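Long-range contact in caprin-2 (Danio rerio, PDB 4OUS), which probably takes part in canonical Wnt signalling, its C1q domain assembling as a trimer and holding calcium: residues G43-F57 and N96-L110. The protein carries 1 engineered substitution. Sequence-based numbering, arbitrary orientation.
Sequences GRFTCPATGAYVFIF and NHAVLQLFQGDQVWL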
ATOM      1  N   GLY A  43       4.568  -0.738  20.138  1.00 10.01           N
ATOM      2  CA  GLY A  43       4.080  -0.713  18.774  1.00  9.84           C
ATOM      3  C   GLY A  43       2.846   0.157  18.591  1.00  8.48           C
ATOM      4  O   GLY A  43       2.201   0.093  17.543  1.00  8.78           O
ATOM      5  N   ARG A  44       2.523   0.974  19.592  1.00  8.87           N
ATOM      6  CA  ARG A  44       1.305   1.777  19.541  1.00  8.58           C
ATOM      7  C   ARG A  44       1.546   3.225  19.144  1.00  7.56           C
ATOM      8  O   ARG A  44       2.450   3.899  19.659  1.00  7.95           O
ATOM      9  CB  ARG A  44       0.581   1.747  20.892  1.00 10.57           C
ATOM     10  CG  ARG A  44       0.041   0.372  21.270  1.00 11.58           C
ATOM     11  CD  ARG A  44      -0.551   0.353  22.674  1.00 17.74           C
ATOM     12  NE  ARG A  44      -1.269  -0.894  22.929  1.00 19.45           N
ATOM     13  CZ  ARG A  44      -2.594  -0.999  22.963  1.00 19.39           C
ATOM     14  NH1 ARG A  44      -3.353   0.071  22.773  1.00 24.92           N
ATOM     15  NH2 ARG A  44      -3.162  -2.176  23.192  1.00 21.72           N
ATOM     16  N   PHE A  45       0.704   3.690  18.230  1.00  7.19           N
ATOM     17  CA  PHE A  45       0.539   5.106  17.937  1.00  6.89           C
ATOM     18  C   PHE A  45      -0.566   5.672  18.814  1.00  7.22           C
ATOM     19  O   PHE A  45      -1.662   5.115  18.845  1.00  8.63           O
ATOM     20  CB  PHE A  45       0.184   5.296  16.464  1.00  7.38           C
ATOM     21  CG  PHE A  45      -0.194   6.704  16.112  1.00  7.08           C
ATOM     22  CD1 PHE A  45       0.780   7.669  15.940  1.00  8.63           C
ATOM     23  CD2 PHE A  45      -1.520   7.066  15.959  1.00  8.14           C
ATOM     24  CE1 PHE A  45       0.441   8.970  15.611  1.00  9.93           C
ATOM     25  CE2 PHE A  45      -1.866   8.365  15.627  1.00  9.75           C
ATOM     26  CZ  PHE A  45      -0.884   9.316  15.456  1.00 10.44           C
ATOM     27  N   THR A  46      -0.292   6.766  19.515  1.00  7.96           N
ATOM     28  CA  THR A  46      -1.325   7.430  20.298  1.00  9.15           C
ATOM     29  C   THR A  46      -1.763   8.701  19.590  1.00  8.32           C
ATOM     30  O   THR A  46      -0.934   9.531  19.213  1.00  9.99           O
ATOM     31  CB  THR A  46      -0.829   7.753  21.712  1.00 10.47           C
ATOM     32  OG1 THR A  46      -0.472   6.530  22.365  1.00 12.19           O
ATOM     33  CG2 THR A  46      -1.918   8.437  22.522  1.00 12.29           C
ATOM     34  N   CYS A  47      -3.069   8.849  19.405  1.00  8.59           N
ATOM     35  CA  CYS A  47      -3.609  10.033  18.760  1.00  9.06           C
ATOM     36  C   CYS A  47      -3.434  11.268  19.638  1.00  9.48           C
ATOM     37  O   CYS A  47      -3.946  11.298  20.755  1.00 10.12           O
ATOM     38  CB  CYS A  47      -5.086   9.823  18.450  1.00  8.99           C
ATOM     39  SG  CYS A  47      -5.895  11.257  17.768  1.00 10.06           S
ATOM     40  N   PRO A  48      -2.732  12.298  19.136  1.00  9.49           N
ATOM     41  CA  PRO A  48      -2.530  13.515  19.933  1.00 10.07           C
ATOM     42  C   PRO A  48      -3.620  14.562  19.741  1.00 10.27           C
ATOM     43  O   PRO A  48      -3.678  15.530  20.498  1.00 12.67           O
ATOM     44  CB  PRO A  48      -1.205  14.050  19.406  1.00 11.39           C
ATOM     45  CG  PRO A  48      -1.238  13.676  17.957  1.00 12.25           C
ATOM     46  CD  PRO A  48      -1.922  12.322  17.901  1.00  9.56           C
ATOM     47  N   ALA A  49      -4.452  14.377  18.723  1.00 10.43           N
ATOM     48  CA  ALA A  49      -5.450  15.368  18.363  1.00 11.53           C
ATOM     49  C   ALA A  49      -6.506  14.708  17.508  1.00 10.30           C
ATOM     50  O   ALA A  49      -6.194  14.012  16.542  1.00 10.77           O
ATOM     51  CB  ALA A  49      -4.812  16.536  17.623  1.00 15.47           C
ATOM     52  N   THR A  50      -7.760  14.909  17.882  1.00 11.01           N
ATOM     53  CA  THR A  50      -8.868  14.343  17.138  1.00 10.59           C
ATOM     54  C   THR A  50      -8.752  14.747  15.671  1.00 10.07           C
ATOM     55  O   THR A  50      -8.419  15.890  15.357  1.00 11.12           O
ATOM     56  CB  THR A  50     -10.193  14.794  17.760  1.00 11.41           C
ATOM     57  OG1 THR A  50     -10.263  14.264  19.090  1.00 12.44           O
ATOM     58  CG2 THR A  50     -11.387  14.313  16.957  1.00 12.84           C
ATOM     59  N   GLY A  51      -8.959  13.785  14.779  1.00  9.27           N
ATOM     60  CA  GLY A  51      -8.826  14.041  13.361  1.00 10.10           C
ATOM     61  C   GLY A  51      -8.793  12.763  12.551  1.00  8.79           C
ATOM     62  O   GLY A  51      -8.956  11.670  13.092  1.00  9.89           O
ATOM     63  N   ALA A  52      -8.587  12.912  11.246  1.00  8.40           N
ATOM     64  CA  ALA A  52      -8.503  11.783  10.329  1.00  7.61           C
ATOM     65  C   ALA A  52      -7.038  11.460  10.087  1.00  7.31           C
ATOM     66  O   ALA A  52      -6.238  12.357   9.809  1.00  8.15           O
ATOM     67  CB  ALA A  52      -9.209  12.093   9.022  1.00  9.46           C
ATOM     68  N   TYR A  53      -6.706  10.176  10.197  1.00  6.92           N
ATOM     69  CA  TYR A  53      -5.342   9.672  10.083  1.00  6.64           C
ATOM     70  C   TYR A  53      -5.276   8.538   9.068  1.00  6.32           C
ATOM     71  O   TYR A  53      -6.201   7.731   8.986  1.00  8.10           O
ATOM     72  CB  TYR A  53      -4.842   9.172  11.445  1.00  7.80           C
ATOM     73  CG  TYR A  53      -4.633  10.262  12.477  1.00  7.21           C
ATOM     74  CD1 TYR A  53      -3.355  10.696  12.799  1.00  8.43           C
ATOM     75  CD2 TYR A  53      -5.708  10.860  13.130  1.00  7.84           C
ATOM     76  CE1 TYR A  53      -3.146  11.692  13.737  1.00  8.96           C
ATOM     77  CE2 TYR A  53      -5.508  11.867  14.070  1.00  8.80           C
ATOM     78  CZ  TYR A  53      -4.220  12.277  14.371  1.00  8.74           C
ATOM     79  OH  TYR A  53      -3.986  13.269  15.297  1.00 10.16           O
ATOM     80  N   VAL A  54      -4.179   8.469   8.323  1.00  6.23           N
ATOM     81  CA  VAL A  54      -3.931   7.414   7.350  1.00  6.02           C
ATOM     82  C   VAL A  54      -2.899   6.451   7.916  1.00  5.63           C
ATOM     83  O   VAL A  54      -1.886   6.891   8.452  1.00  6.83           O
ATOM     84  CB  VAL A  54      -3.412   8.005   6.026  1.00  7.03           C
ATOM     85  CG1 VAL A  54      -3.098   6.905   5.025  1.00  8.88           C
ATOM     86  CG2 VAL A  54      -4.409   8.998   5.456  1.00  8.09           C
ATOM     87  N   PHE A  55      -3.162   5.149   7.790  1.00  5.68           N
ATOM     88  CA  PHE A  55      -2.223   4.102   8.200  1.00  5.62           C
ATOM     89  C   PHE A  55      -1.955   3.154   7.051  1.00  5.12           C
ATOM     90  O   PHE A  55      -2.857   2.857   6.272  1.00  5.83           O
ATOM     91  CB  PHE A  55      -2.768   3.319   9.394  1.00  6.08           C
ATOM     92  CG  PHE A  55      -2.967   4.170  10.595  1.00  5.90           C
ATOM     93  CD1 PHE A  55      -4.195   4.766  10.840  1.00  6.75           C
ATOM     94  CD2 PHE A  55      -1.908   4.447  11.440  1.00  6.37           C
ATOM     95  CE1 PHE A  55      -4.372   5.602  11.923  1.00  6.70           C
ATOM     96  CE2 PHE A  55      -2.077   5.278  12.521  1.00  7.13           C
ATOM     97  CZ  PHE A  55      -3.311   5.862  12.767  1.00  6.69           C
ATOM     98  N   ILE A  56      -0.721   2.666   6.959  1.00  5.57           N
ATOM     99  CA  ILE A  56      -0.322   1.690   5.953  1.00  5.28           C
ATOM    100  C   ILE A  56       0.622   0.693   6.625  1.00  5.13           C
ATOM    101  O   ILE A  56       1.443   1.084   7.468  1.00  5.59           O
ATOM    102  CB  ILE A  56       0.397   2.353   4.743  1.00  6.70           C
ATOM    103  CG1 ILE A  56      -0.351   3.583   4.225  1.00  9.13           C
ATOM    104  CG2 ILE A  56       0.633   1.337   3.629  1.00  7.95           C
ATOM    105  CD1 ILE A  56       0.382   4.325   3.118  1.00 12.09           C
ATOM    106  N   PHE A  57       0.539  -0.588   6.272  1.00  4.94           N
ATOM    107  CA  PHE A  57       1.500  -1.553   6.785  1.00  4.94           C
ATOM    108  C   PHE A  57       1.792  -2.625   5.753  1.00  4.61           C
ATOM    109  O   PHE A  57       0.945  -2.950   4.918  1.00  4.90           O
ATOM    110  CB  PHE A  57       1.018  -2.183   8.105  1.00  6.01           C
ATOM    111  CG  PHE A  57      -0.228  -3.017   7.989  1.00  5.96           C
ATOM    112  CD1 PHE A  57      -0.145  -4.374   7.713  1.00  7.30           C
ATOM    113  CD2 PHE A  57      -1.478  -2.463   8.201  1.00  7.82           C
ATOM    114  CE1 PHE A  57      -1.288  -5.159   7.627  1.00  8.71           C
ATOM    115  CE2 PHE A  57      -2.621  -3.251   8.116  1.00  9.32           C
ATOM    116  CZ  PHE A  57      -2.520  -4.593   7.835  1.00  9.78           C
ATOM    117  N   ASN A  96      -2.131  -3.902   4.336  1.00  5.16           N
ATOM    118  CA  ASN A  96      -3.393  -3.198   4.185  1.00  5.03           C
ATOM    119  C   ASN A  96      -3.176  -1.729   4.549  1.00  5.02           C
ATOM    120  O   ASN A  96      -2.038  -1.284   4.768  1.00  5.93           O
ATOM    121  CB  ASN A  96      -4.512  -3.834   5.022  1.00  5.15           C
ATOM    122  CG  ASN A  96      -5.871  -3.745   4.335  1.00  5.43           C
ATOM    123  OD1 ASN A  96      -6.156  -2.773   3.631  1.00  5.83           O
ATOM    124  ND2 ASN A  96      -6.716  -4.745   4.543  1.00  6.97           N
ATOM    125  N   HIS A  97      -4.268  -0.986   4.599  1.00  5.83           N
ATOM    126  CA  HIS A  97      -4.236   0.437   4.856  1.00  5.68           C
ATOM    127  C   HIS A  97      -5.588   0.819   5.451  1.00  5.68           C
ATOM    128  O   HIS A  97      -6.550   0.047   5.354  1.00  6.33           O
ATOM    129  CB  HIS A  97      -4.015   1.200   3.558  1.00  6.48           C
ATOM    130  CG  HIS A  97      -5.254   1.230   2.728  1.00  7.15           C
ATOM    131  ND1 HIS A  97      -5.646   0.184   1.921  1.00  7.28           N
ATOM    132  CD2 HIS A  97      -6.260   2.133   2.692  1.00  7.92           C
ATOM    133  CE1 HIS A  97      -6.823   0.466   1.389  1.00  8.28           C
ATOM    134  NE2 HIS A  97      -7.219   1.640   1.845  1.00  8.82           N
ATOM    135  N   ALA A  98      -5.686   2.020   6.009  1.00  5.62           N
ATOM    136  CA  ALA A  98      -6.980   2.544   6.429  1.00  6.50           C
ATOM    137  C   ALA A  98      -6.904   4.051   6.587  1.00  5.79           C
ATOM    138  O   ALA A  98      -5.835   4.600   6.853  1.00  7.32           O
ATOM    139  CB  ALA A  98      -7.433   1.905   7.738  1.00  9.22           C
ATOM    140  N   VAL A  99      -8.041   4.716   6.410  1.00  6.10           N
ATOM    141  CA  VAL A  99      -8.185   6.101   6.837  1.00  6.68           C
ATOM    142  C   VAL A  99      -9.201   6.102   7.967  1.00  6.72           C
ATOM    143  O   VAL A  99     -10.357   5.722   7.766  1.00  8.65           O
ATOM    144  CB  VAL A  99      -8.646   7.043   5.711  1.00  8.58           C
ATOM    145  CG1 VAL A  99      -8.598   8.492   6.194  1.00  9.84           C
ATOM    146  CG2 VAL A  99      -7.787   6.853   4.475  1.00 10.62           C
ATOM    147  N   LEU A 100      -8.759   6.506   9.153  1.00  7.32           N
ATOM    148  CA  LEU A 100      -9.567   6.393  10.358  1.00  8.07           C
ATOM    149  C   LEU A 100      -9.803   7.732  11.019  1.00  8.01           C
ATOM    150  O   LEU A 100      -8.903   8.568  11.095  1.00  9.09           O
ATOM    151  CB  LEU A 100      -8.895   5.476  11.376  1.00  8.60           C
ATOM    152  CG  LEU A 100      -8.557   4.054  10.937  1.00  8.72           C
ATOM    153  CD1 LEU A 100      -7.863   3.327  12.075  1.00 11.17           C
ATOM    154  CD2 LEU A 100      -9.800   3.301  10.488  1.00 10.57           C
ATOM    155  N   GLN A 101     -11.020   7.909  11.526  1.00  9.08           N
ATOM    156  CA  GLN A 101     -11.352   9.019  12.398  1.00  8.98           C
ATOM    157  C   GLN A 101     -10.940   8.651  13.813  1.00  9.00           C
ATOM    158  O   GLN A 101     -11.499   7.724  14.397  1.00 12.08           O
ATOM    159  CB  GLN A 101     -12.851   9.318  12.340  1.00 12.03           C
ATOM    160  CG  GLN A 101     -13.302  10.425  13.271  1.00 18.77           C
ATOM    161  CD  GLN A 101     -12.780  11.779  12.846  1.00 20.97           C
ATOM    162  OE1 GLN A 101     -12.887  12.160  11.680  1.00 28.09           O
ATOM    163  NE2 GLN A 101     -12.203  12.513  13.789  1.00 20.84           N
ATOM    164  N   LEU A 102      -9.968   9.370  14.364  1.00  8.02           N
ATOM    165  CA  LEU A 102      -9.484   9.095  15.710  1.00  8.20           C
ATOM    166  C   LEU A 102      -9.850  10.222  16.656  1.00  8.72           C
ATOM    167  O   LEU A 102     -10.002  11.371  16.246  1.00 10.19           O
ATOM    168  CB  LEU A 102      -7.969   8.904  15.724  1.00  7.68           C
ATOM    169  CG  LEU A 102      -7.395   7.793  14.848  1.00  7.93           C
ATOM    170  CD1 LEU A 102      -5.887   7.760  15.009  1.00  8.87           C
ATOM    171  CD2 LEU A 102      -8.005   6.446  15.189  1.00  9.06           C
ATOM    172  N   PHE A 103      -9.975   9.872  17.931  1.00  9.02           N
ATOM    173  CA  PHE A 103     -10.127  10.846  18.998  1.00  9.24           C
ATOM    174  C   PHE A 103      -8.854  10.886  19.803  1.00 10.02           C
ATOM    175  O   PHE A 103      -8.160   9.875  19.912  1.00 10.52           O
ATOM    176  CB  PHE A 103     -11.308  10.491  19.889  1.00 10.71           C
ATOM    177  CG  PHE A 103     -12.619  10.583  19.192  1.00 11.38           C
ATOM    178  CD1 PHE A 103     -13.372  11.741  19.271  1.00 14.93           C
ATOM    179  CD2 PHE A 103     -13.096   9.522  18.439  1.00 12.50           C
ATOM    180  CE1 PHE A 103     -14.586  11.839  18.621  1.00 17.48           C
ATOM    181  CE2 PHE A 103     -14.309   9.612  17.787  1.00 16.89           C
ATOM    182  CZ  PHE A 103     -15.055  10.773  17.877  1.00 19.00           C
ATOM    183  N   GLN A 104      -8.542  12.050  20.363  1.00 10.57           N
ATOM    184  CA  GLN A 104      -7.346  12.186  21.179  1.00 11.12           C
ATOM    185  C   GLN A 104      -7.296  11.075  22.222  1.00 10.11           C
ATOM    186  O   GLN A 104      -8.278  10.814  22.921  1.00 12.33           O
ATOM    187  CB  GLN A 104      -7.298  13.557  21.849  1.00 13.17           C
ATOM    188  CG  GLN A 104      -6.016  13.784  22.634  1.00 16.40           C
ATOM    189  CD  GLN A 104      -5.915  15.179  23.211  1.00 25.21           C
ATOM    190  OE1 GLN A 104      -6.688  16.067  22.855  1.00 31.45           O
ATOM    191  NE2 GLN A 104      -4.953  15.380  24.105  1.00 28.85           N
ATOM    192  N   GLY A 105      -6.157  10.401  22.295  1.00 10.27           N
ATOM    193  CA  GLY A 105      -5.977   9.319  23.244  1.00 10.56           C
ATOM    194  C   GLY A 105      -6.186   7.933  22.659  1.00 10.21           C
ATOM    195  O   GLY A 105      -5.721   6.949  23.233  1.00 11.84           O
ATOM    196  N   ASP A 106      -6.893   7.837  21.532  1.00  9.50           N
ATOM    197  CA  ASP A 106      -7.031   6.557  20.841  1.00  8.65           C
ATOM    198  C   ASP A 106      -5.662   5.988  20.495  1.00  8.88           C
ATOM    199  O   ASP A 106      -4.718   6.734  20.210  1.00 10.72           O
ATOM    200  CB  ASP A 106      -7.837   6.697  19.549  1.00  9.87           C
ATOM    201  CG  ASP A 106      -9.326   6.812  19.781  1.00 10.15           C
ATOM    202  OD1 ASP A 106      -9.788   6.577  20.919  1.00 12.30           O
ATOM    203  OD2 ASP A 106     -10.035   7.123  18.800  1.00 11.55           O
ATOM    204  N   GLN A 107      -5.560   4.667  20.499  1.00  8.24           N
ATOM    205  CA  GLN A 107      -4.314   4.020  20.120  1.00  9.26           C
ATOM    206  C   GLN A 107      -4.501   3.103  18.923  1.00  7.94           C
ATOM    207  O   GLN A 107      -5.488   2.370  18.834  1.00  9.73           O
ATOM    208  CB  GLN A 107      -3.743   3.262  21.310  1.00 12.06           C
ATOM    209  CG  GLN A 107      -3.269   4.210  22.405  1.00 14.76           C
ATOM    210  CD  GLN A 107      -2.595   3.501  23.551  1.00 19.97           C
ATOM    211  OE1 GLN A 107      -3.049   2.448  23.993  1.00 20.30           O
ATOM    212  NE2 GLN A 107      -1.505   4.075  24.045  1.00 25.98           N
ATOM    213  N   VAL A 108      -3.559   3.171  17.992  1.00  7.28           N
ATOM    214  CA  VAL A 108      -3.612   2.364  16.788  1.00  6.54           C
ATOM    215  C   VAL A 108      -2.340   1.523  16.751  1.00  6.34           C
ATOM    216  O   VAL A 108      -1.244   2.029  17.023  1.00  6.94           O
ATOM    217  CB  VAL A 108      -3.756   3.243  15.528  1.00  7.19           C
ATOM    218  CG1 VAL A 108      -3.714   2.396  14.268  1.00  7.03           C
ATOM    219  CG2 VAL A 108      -5.052   4.047  15.590  1.00  8.64           C
ATOM    220  N   TRP A 109      -2.487   0.237  16.454  1.00  6.15           N
ATOM    221  CA  TRP A 109      -1.386  -0.706  16.579  1.00  5.96           C
ATOM    222  C   TRP A 109      -1.664  -1.925  15.716  1.00  5.36           C
ATOM    223  O   TRP A 109      -2.798  -2.129  15.273  1.00  6.75           O
ATOM    224  CB  TRP A 109      -1.178  -1.107  18.048  1.00  7.18           C
ATOM    225  CG  TRP A 109      -2.413  -1.593  18.776  1.00  7.65           C
ATOM    226  CD1 TRP A 109      -3.461  -0.828  19.219  1.00  7.77           C
ATOM    227  CD2 TRP A 109      -2.704  -2.942  19.168  1.00  6.95           C
ATOM    228  NE1 TRP A 109      -4.383  -1.620  19.855  1.00  7.81           N
ATOM    229  CE2 TRP A 109      -3.944  -2.920  19.837  1.00  7.36           C
ATOM    230  CE3 TRP A 109      -2.037  -4.161  19.017  1.00  7.48           C
ATOM    231  CZ2 TRP A 109      -4.534  -4.075  20.351  1.00  8.03           C
ATOM    232  CZ3 TRP A 109      -2.619  -5.306  19.536  1.00  8.50           C
ATOM    233  CH2 TRP A 109      -3.858  -5.255  20.192  1.00  8.50           C
ATOM    234  N   LEU A 110      -0.627  -2.711  15.451  1.00  5.95           N
ATOM    235  CA  LEU A 110      -0.778  -3.945  14.699  1.00  5.96           C
ATOM    236  C   LEU A 110      -0.709  -5.147  15.622  1.00  5.39           C
ATOM    237  O   LEU A 110       0.161  -5.237  16.497  1.00  6.56           O
ATOM    238  CB  LEU A 110       0.293  -4.078  13.622  1.00  6.14           C
ATOM    239  CG  LEU A 110       0.319  -3.000  12.541  1.00  6.59           C
ATOM    240  CD1 LEU A 110       1.440  -3.286  11.557  1.00  7.70           C
ATOM    241  CD2 LEU A 110      -1.000  -2.894  11.814  1.00  9.48           C
TER
HETATM  242  O   HOH W   1       2.057  -2.214  16.078  1.00  8.56           O
HETATM  243  O   HOH W   2      -8.156  16.832  20.196  0.88 15.93           O
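Strand 51-57 runs antiparallel to strand 96-102, and strand 44-46 to strand 107-110, and each segment crosses from one sheet of the C1q jelly-roll sandwich to the other. Between the layers, Val-108 CG1 sits over the centre of the Phe-55 ring, 3.7 Å from its centroid, while Leu-102 CD1 reaches that ring's edge and also lies 3.6 Å from Tyr-53 CD2. With CG set between the backbone N and the carbonyl carbon (chi1 65°), the Phe-57 ring takes Leu-110 CD2 over one face and the backbone N of Asn-96 over the other, both offset toward the rim. On the face of the 44-46/107-110 pair turned away from Phe-45 and Val-108, the extended Arg-44 lays its guanidinium on the Trp-109 indole in a cation-pi stack, CZ 3.8 Å from the centroid of the five-membered ring. Gln-107 OE1 accepts a weak hydrogen bond from Arg-44 NH1, and NE2 gives a straighter one, 3.1 Å long, to Thr-46 OG1. At the bends, Thr-50 OG1 accepts a hydrogen bond from the backbone N of Gln-104, and Cys-47 pairs through its backbone with Gly-105 and Asp-106 around the type II turn 103-106. Strand 125-134 flanks strand 51-57 within its sheet, strand 68-74 lies beside strand 107-110, and strand 96-102 faces the second subunit, whose Ser-9 OG and Thr-32 OG1 hydrogen-bond to the backbone N and O of Val-99, respectively.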